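Local coordinates for protein (soluble lytic transglycosylase SLT70) (Escherichia coli, PDB 1QSA) that degrades peptidoglycan, probably cleaving the bond between N-acetylmuramic acid and N-acetylglucosamine with formation of a 1,6-anhydro ring in the muramic acid residue, at residues 350-355 with 575-580; 175-180 with 190-195. All blocks are in the same frame, centred on the assembly; numbering follows the deposited sequence. Where two conformers were deposited one is given.

Contacts 1 and 2 lie on distant parts of a largely helical, ring-shaped chain without strands: their centres are 45 Å apart, their nearest atoms about 26 Å, and they do not touch. They follow one another in sequence, contact 2 closing before contact 1 opens. Contact 2 is local, joining neighbouring helices of the alpha-superhelix with nine residues between the segments. Contact 1 spans 220 residues and brings a helix of the superhelix against the C-terminal, lysozyme-like region, using a charged and polar cluster besides apolar contact. Both are away from Glu478, the predicted catalytic residue. Their centres lie 20 Å (contact 1) and 32 Å (contact 2) from the chain centre.

Contact 1. Residues 350-355 with 575-580; sequences GFYPMV and FVESIP
Phe351 and Val576, with CA atoms 10.6 Å apart, and Tyr352 and Glu577, at 10.3 Å, set the backbone spacing between the start of helix 351-359 and the last turn of helix 572-578, so side chains, not backbone, make the contact. Tyr352 does so with a hydrogen bond, its OH giving the proton to Glu577 OE1 at 2.7 Å. The oxygen lies at the edge of the phenol ring, in its plane, and is 3.3 Å from Tyr352 CE2; the hydroxyl meets it on the anti side, 17° out of the carboxylate plane. A bend at chi2 (57°) turns the Glu577 carboxylate across the tyrosine. One residue earlier in each segment, Phe351 and Val576 approach from opposite directions, and Phe351 CZ touches Val576 CG1 at 3.9 Å, obliquely to the ring. Phe351 CD2 also lies 3.6 Å above one face of the Tyr352 ring, offset toward the rim. The buried carboxylate has further partners: Lys589 forms a salt bridge with OE1 and Arg293 with OE2, which would be expected to stabilise its negative charge, while Trp324 NE1 also hydrogen-bonds to Tyr352 OH. The arrangement is a domain interface, a buried charge network flanked by apolar side chains, through which the helical superhelix holds the lysozyme-like C-terminal domain of the Slt70 family.

Contact 2. Residues 175-180 with 190-195; sequences VLAGQM and AIISLA
Ala177 presents its methyl to Ile191 and Ile192 at once, and the directions of the two contacts define the packing. Ala177 CB is 3.6 Å from Ile192 CG1 and 3.9 Å from Ile191 CG2, and the lines to these two carbons leave the methyl at about a right angle, so it fits into the corner formed by two consecutive isoleucines. The backbones can come close because the intruding group is so small: the CA atoms of Ala177 and Ile192 are 6.3 Å apart.

The isoleucines share nearly the same first torsion but use different branches. In Ile191, chi1 of -70° sets CG1 anti to the carbonyl carbon, which puts CG2 anti to the backbone N, where it meets Ala177, whereas the CG1 branch carries CD1 on to Met180. In Ile192 it is CG1 that touches the alanine, and its CD1 continues alongside the backbone of Gly178, 4.0 Å from Gly178 N, against the main chain near the end of helix 170-178.

Met180, just beyond that helix, adds a second contact to Ile191. Bends at chi2 (74°) and chi3 (96°) fold its thioether chain back, so that it crosses Ile191 at about a right angle and its terminal CE reaches Ile191 CD1 at 3.5 Å. No hydrogen bond spans the two segments; the evidence is of apolar contact alone. Further out in the fold, Met180 also touches Ile161 of helix 154-166, while Ile191 reaches Phe204 of helix 201-207 and Met217 of helix 212-228. Helices 170-178 and 185-196 run in roughly opposite directions and are joined by a short connection, the helical hairpin from which the right-handed alpha-superhelix of Slt70 is built.

Contact 1. Residues 350-355 with 575-580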
loop_
_atom_site.group_PDB
_atom_site.type_symbol
_atom_site.label_atom_id
_atom_site.label_comp_id
_atom_site.label_asym_id
_atom_site.label_seq_id
_atom_site.Cartn_x
_atom_site.Cartn_y
_atom_site.Cartn_z
ATOM N N GLY A 350 16.099 -7.105 -11.085
ATOM C CA GLY A 350 15.992 -5.985 -10.169
ATOM C C GLY A 350 17.144 -5.029 -9.965
ATOM O O GLY A 350 18.165 -5.088 -10.643
ATOM N N PHE A 351 16.932 -4.121 -9.020
ATOM C CA PHE A 351 17.894 -3.079 -8.685
ATOM C C PHE A 351 19.312 -3.573 -8.403
ATOM O O PHE A 351 20.235 -3.194 -9.120
ATOM C CB PHE A 351 17.388 -2.251 -7.505
ATOM C CG PHE A 351 18.332 -1.160 -7.078
ATOM C CD1 PHE A 351 18.400 0.038 -7.781
ATOM C CD2 PHE A 351 19.149 -1.332 -5.959
ATOM C CE1 PHE A 351 19.271 1.046 -7.365
ATOM C CE2 PHE A 351 20.013 -0.337 -5.539
ATOM C CZ PHE A 351 20.076 0.858 -6.244
ATOM N N TYR A 352 19.487 -4.405 -7.378
ATOM C CA TYR A 352 20.840 -4.886 -7.056
ATOM C C TYR A 352 21.500 -5.698 -8.170
ATOM O O TYR A 352 22.705 -5.570 -8.387
ATOM C CB TYR A 352 20.902 -5.533 -5.674
ATOM C CG TYR A 352 21.145 -4.496 -4.602
ATOM C CD1 TYR A 352 22.404 -3.924 -4.458
ATOM C CD2 TYR A 352 20.118 -4.068 -3.753
ATOM C CE1 TYR A 352 22.649 -2.953 -3.503
ATOM C CE2 TYR A 352 20.347 -3.083 -2.783
ATOM C CZ TYR A 352 21.628 -2.536 -2.671
ATOM O OH TYR A 352 21.917 -1.573 -1.750
ATOM N N PRO A 353 20.744 -6.586 -8.845
ATOM C CA PRO A 353 21.378 -7.331 -9.936
ATOM C C PRO A 353 21.937 -6.325 -10.959
ATOM O O PRO A 353 23.014 -6.527 -11.517
ATOM C CB PRO A 353 20.201 -8.123 -10.509
ATOM C CG PRO A 353 19.473 -8.507 -9.294
ATOM C CD PRO A 353 19.489 -7.244 -8.437
ATOM N N MET A 354 21.223 -5.215 -11.185
ATOM C CA MET A 354 21.693 -4.191 -12.127
ATOM C C MET A 354 22.892 -3.400 -11.578
ATOM O O MET A 354 23.786 -2.998 -12.336
ATOM C CB MET A 354 20.566 -3.186 -12.422
ATOM C CG MET A 354 19.367 -3.739 -13.160
ATOM S SD MET A 354 18.102 -2.448 -13.376
ATOM C CE MET A 354 16.779 -3.430 -14.069
ATOM N N VAL A 355 22.888 -3.160 -10.268
ATOM C CA VAL A 355 23.996 -2.479 -9.617
ATOM C C VAL A 355 25.241 -3.367 -9.796
ATOM O O VAL A 355 26.329 -2.880 -10.146
ATOM C CB VAL A 355 23.764 -2.298 -8.095
ATOM C CG1 VAL A 355 25.063 -1.879 -7.420
ATOM C CG2 VAL A 355 22.698 -1.231 -7.820
ATOM N N PHE A 575 24.090 5.704 -0.750
ATOM C CA PHE A 575 23.094 6.752 -0.508
ATOM C C PHE A 575 21.663 6.180 -0.664
ATOM O O PHE A 575 20.815 6.395 0.186
ATOM C CB PHE A 575 23.296 7.952 -1.425
ATOM C CG PHE A 575 22.367 9.086 -1.122
ATOM C CD1 PHE A 575 22.668 10.007 -0.119
ATOM C CD2 PHE A 575 21.144 9.188 -1.779
ATOM C CE1 PHE A 575 21.746 11.009 0.223
ATOM C CE2 PHE A 575 20.222 10.179 -1.448
ATOM C CZ PHE A 575 20.532 11.087 -0.440
ATOM N N VAL A 576 21.427 5.400 -1.717
ATOM C CA VAL A 576 20.101 4.802 -1.923
ATOM C C VAL A 576 19.740 3.854 -0.772
ATOM O O VAL A 576 18.658 3.954 -0.180
ATOM C CB VAL A 576 20.049 4.003 -3.253
ATOM C CG1 VAL A 576 18.734 3.177 -3.352
ATOM C CG2 VAL A 576 20.146 4.955 -4.434
ATOM N N GLU A 577 20.671 2.971 -0.417
ATOM C CA GLU A 577 20.411 1.986 0.625
ATOM C C GLU A 577 20.220 2.573 2.018
ATOM O O GLU A 577 19.494 2.005 2.839
ATOM C CB GLU A 577 21.516 0.920 0.654
ATOM C CG GLU A 577 21.129 -0.292 1.496
ATOM C CD GLU A 577 19.838 -0.931 1.014
ATOM O OE1 GLU A 577 19.733 -1.228 -0.182
ATOM O OE2 GLU A 577 18.912 -1.126 1.816
ATOM N N SER A 578 20.868 3.708 2.282
ATOM C CA SER A 578 20.790 4.351 3.588
ATOM C C SER A 578 19.640 5.346 3.759
ATOM O O SER A 578 19.463 5.911 4.841
ATOM C CB SER A 578 22.134 5.002 3.964
ATOM O OG SER A 578 22.499 6.007 3.040
ATOM N N ILE A 579 18.859 5.573 2.708
ATOM C CA ILE A 579 17.690 6.463 2.824
ATOM C C ILE A 579 16.886 5.894 4.011
ATOM O O ILE A 579 16.510 4.727 4.020
ATOM C CB ILE A 579 16.861 6.444 1.533
ATOM C CG1 ILE A 579 17.592 7.276 0.461
ATOM C CG2 ILE A 579 15.455 6.998 1.799
ATOM C CD1 ILE A 579 16.977 7.192 -0.953
ATOM N N PRO A 580 16.644 6.719 5.039
ATOM C CA PRO A 580 15.920 6.261 6.232
ATOM C C PRO A 580 14.443 5.912 6.153
ATOM O O PRO A 580 13.944 5.222 7.036
ATOM C CB PRO A 580 16.210 7.354 7.259
ATOM C CG PRO A 580 16.366 8.573 6.436
ATOM C CD PRO A 580 17.104 8.114 5.187
#

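Contact 2. Residues 175-180 with 190-195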
loop_
_atom_site.group_PDB
_atom_site.type_symbol
_atom_site.label_atom_id
_atom_site.label_comp_id
_atom_site.label_asym_id
_atom_site.label_seq_id
_atom_site.Cartn_x
_atom_site.Cartn_y
_atom_site.Cartn_z
ATOM N N VAL A 175 -12.553 4.316 25.342
ATOM C CA VAL A 175 -13.978 3.974 25.345
ATOM C C VAL A 175 -14.205 2.632 26.058
ATOM O O VAL A 175 -15.114 2.510 26.890
ATOM C CB VAL A 175 -14.563 3.909 23.898
ATOM C CG1 VAL A 175 -15.971 3.278 23.892
ATOM C CG2 VAL A 175 -14.644 5.306 23.319
ATOM N N LEU A 176 -13.360 1.647 25.762
ATOM C CA LEU A 176 -13.482 0.322 26.367
ATOM C C LEU A 176 -13.255 0.378 27.880
ATOM O O LEU A 176 -14.043 -0.173 28.649
ATOM C CB LEU A 176 -12.510 -0.662 25.707
ATOM C CG LEU A 176 -12.815 -1.048 24.246
ATOM C CD1 LEU A 176 -11.718 -1.927 23.691
ATOM C CD2 LEU A 176 -14.156 -1.765 24.149
ATOM N N ALA A 177 -12.211 1.088 28.301
ATOM C CA ALA A 177 -11.903 1.208 29.723
ATOM C C ALA A 177 -12.982 2.005 30.461
ATOM O O ALA A 177 -13.242 1.757 31.640
ATOM C CB ALA A 177 -10.516 1.828 29.937
ATOM N N GLY A 178 -13.615 2.949 29.763
ATOM C CA GLY A 178 -14.685 3.732 30.369
ATOM C C GLY A 178 -15.910 2.872 30.672
ATOM O O GLY A 178 -16.708 3.211 31.541
ATOM N N GLN A 179 -16.065 1.769 29.942
ATOM C CA GLN A 179 -17.184 0.839 30.136
ATOM C C GLN A 179 -16.652 -0.488 30.697
ATOM O O GLN A 179 -17.243 -1.536 30.490
ATOM C CB GLN A 179 -17.877 0.559 28.789
ATOM C CG GLN A 179 -18.232 1.795 27.954
ATOM C CD GLN A 179 -18.698 1.452 26.539
ATOM O OE1 GLN A 179 -18.930 0.291 26.206
ATOM N NE2 GLN A 179 -18.839 2.471 25.704
ATOM N N MET A 180 -15.534 -0.442 31.417
ATOM C CA MET A 180 -14.911 -1.657 31.955
ATOM C C MET A 180 -15.786 -2.583 32.811
ATOM O O MET A 180 -16.557 -2.115 33.656
ATOM C CB MET A 180 -13.690 -1.267 32.799
ATOM C CG MET A 180 -12.768 -2.420 33.132
ATOM S SD MET A 180 -11.818 -2.913 31.702
ATOM C CE MET A 180 -10.279 -2.003 31.984
ATOM N N ALA A 190 -6.413 4.034 35.330
ATOM C CA ALA A 190 -4.996 3.998 34.971
ATOM C C ALA A 190 -4.838 3.782 33.463
ATOM O O ALA A 190 -4.006 4.424 32.823
ATOM C CB ALA A 190 -4.265 2.904 35.758
ATOM N N ILE A 191 -5.666 2.904 32.898
ATOM C CA ILE A 191 -5.618 2.628 31.459
ATOM C C ILE A 191 -6.019 3.874 30.665
ATOM O O ILE A 191 -5.370 4.228 29.679
ATOM C CB ILE A 191 -6.531 1.446 31.086
ATOM C CG1 ILE A 191 -5.939 0.148 31.644
ATOM C CG2 ILE A 191 -6.692 1.351 29.557
ATOM C CD1 ILE A 191 -6.886 -1.048 31.620
ATOM N N ILE A 192 -7.087 4.535 31.094
ATOM C CA ILE A 192 -7.557 5.743 30.423
ATOM C C ILE A 192 -6.447 6.802 30.474
ATOM O O ILE A 192 -6.175 7.471 29.477
ATOM C CB ILE A 192 -8.861 6.276 31.068
ATOM C CG1 ILE A 192 -10.010 5.305 30.806
ATOM C CG2 ILE A 192 -9.231 7.649 30.490
ATOM C CD1 ILE A 192 -11.245 5.559 31.653
ATOM N N SER A 193 -5.767 6.903 31.615
ATOM C CA SER A 193 -4.681 7.872 31.758
ATOM C C SER A 193 -3.511 7.555 30.826
ATOM O O SER A 193 -2.887 8.469 30.283
ATOM C CB SER A 193 -4.192 7.933 33.214
ATOM O OG SER A 193 -5.184 8.506 34.056
ATOM N N LEU A 194 -3.241 6.264 30.629
ATOM C CA LEU A 194 -2.151 5.802 29.772
ATOM C C LEU A 194 -2.459 6.102 28.293
ATOM O O LEU A 194 -1.580 6.547 27.548
ATOM C CB LEU A 194 -1.915 4.300 29.984
ATOM C CG LEU A 194 -0.628 3.692 29.420
ATOM C CD1 LEU A 194 0.570 4.179 30.243
ATOM C CD2 LEU A 194 -0.697 2.172 29.460
ATOM N N ALA A 195 -3.703 5.860 27.881
ATOM C CA ALA A 195 -4.132 6.123 26.507
ATOM C C ALA A 195 -4.143 7.634 26.243
ATOM O O ALA A 195 -3.874 8.086 25.124
ATOM C CB ALA A 195 -5.537 5.543 26.272
#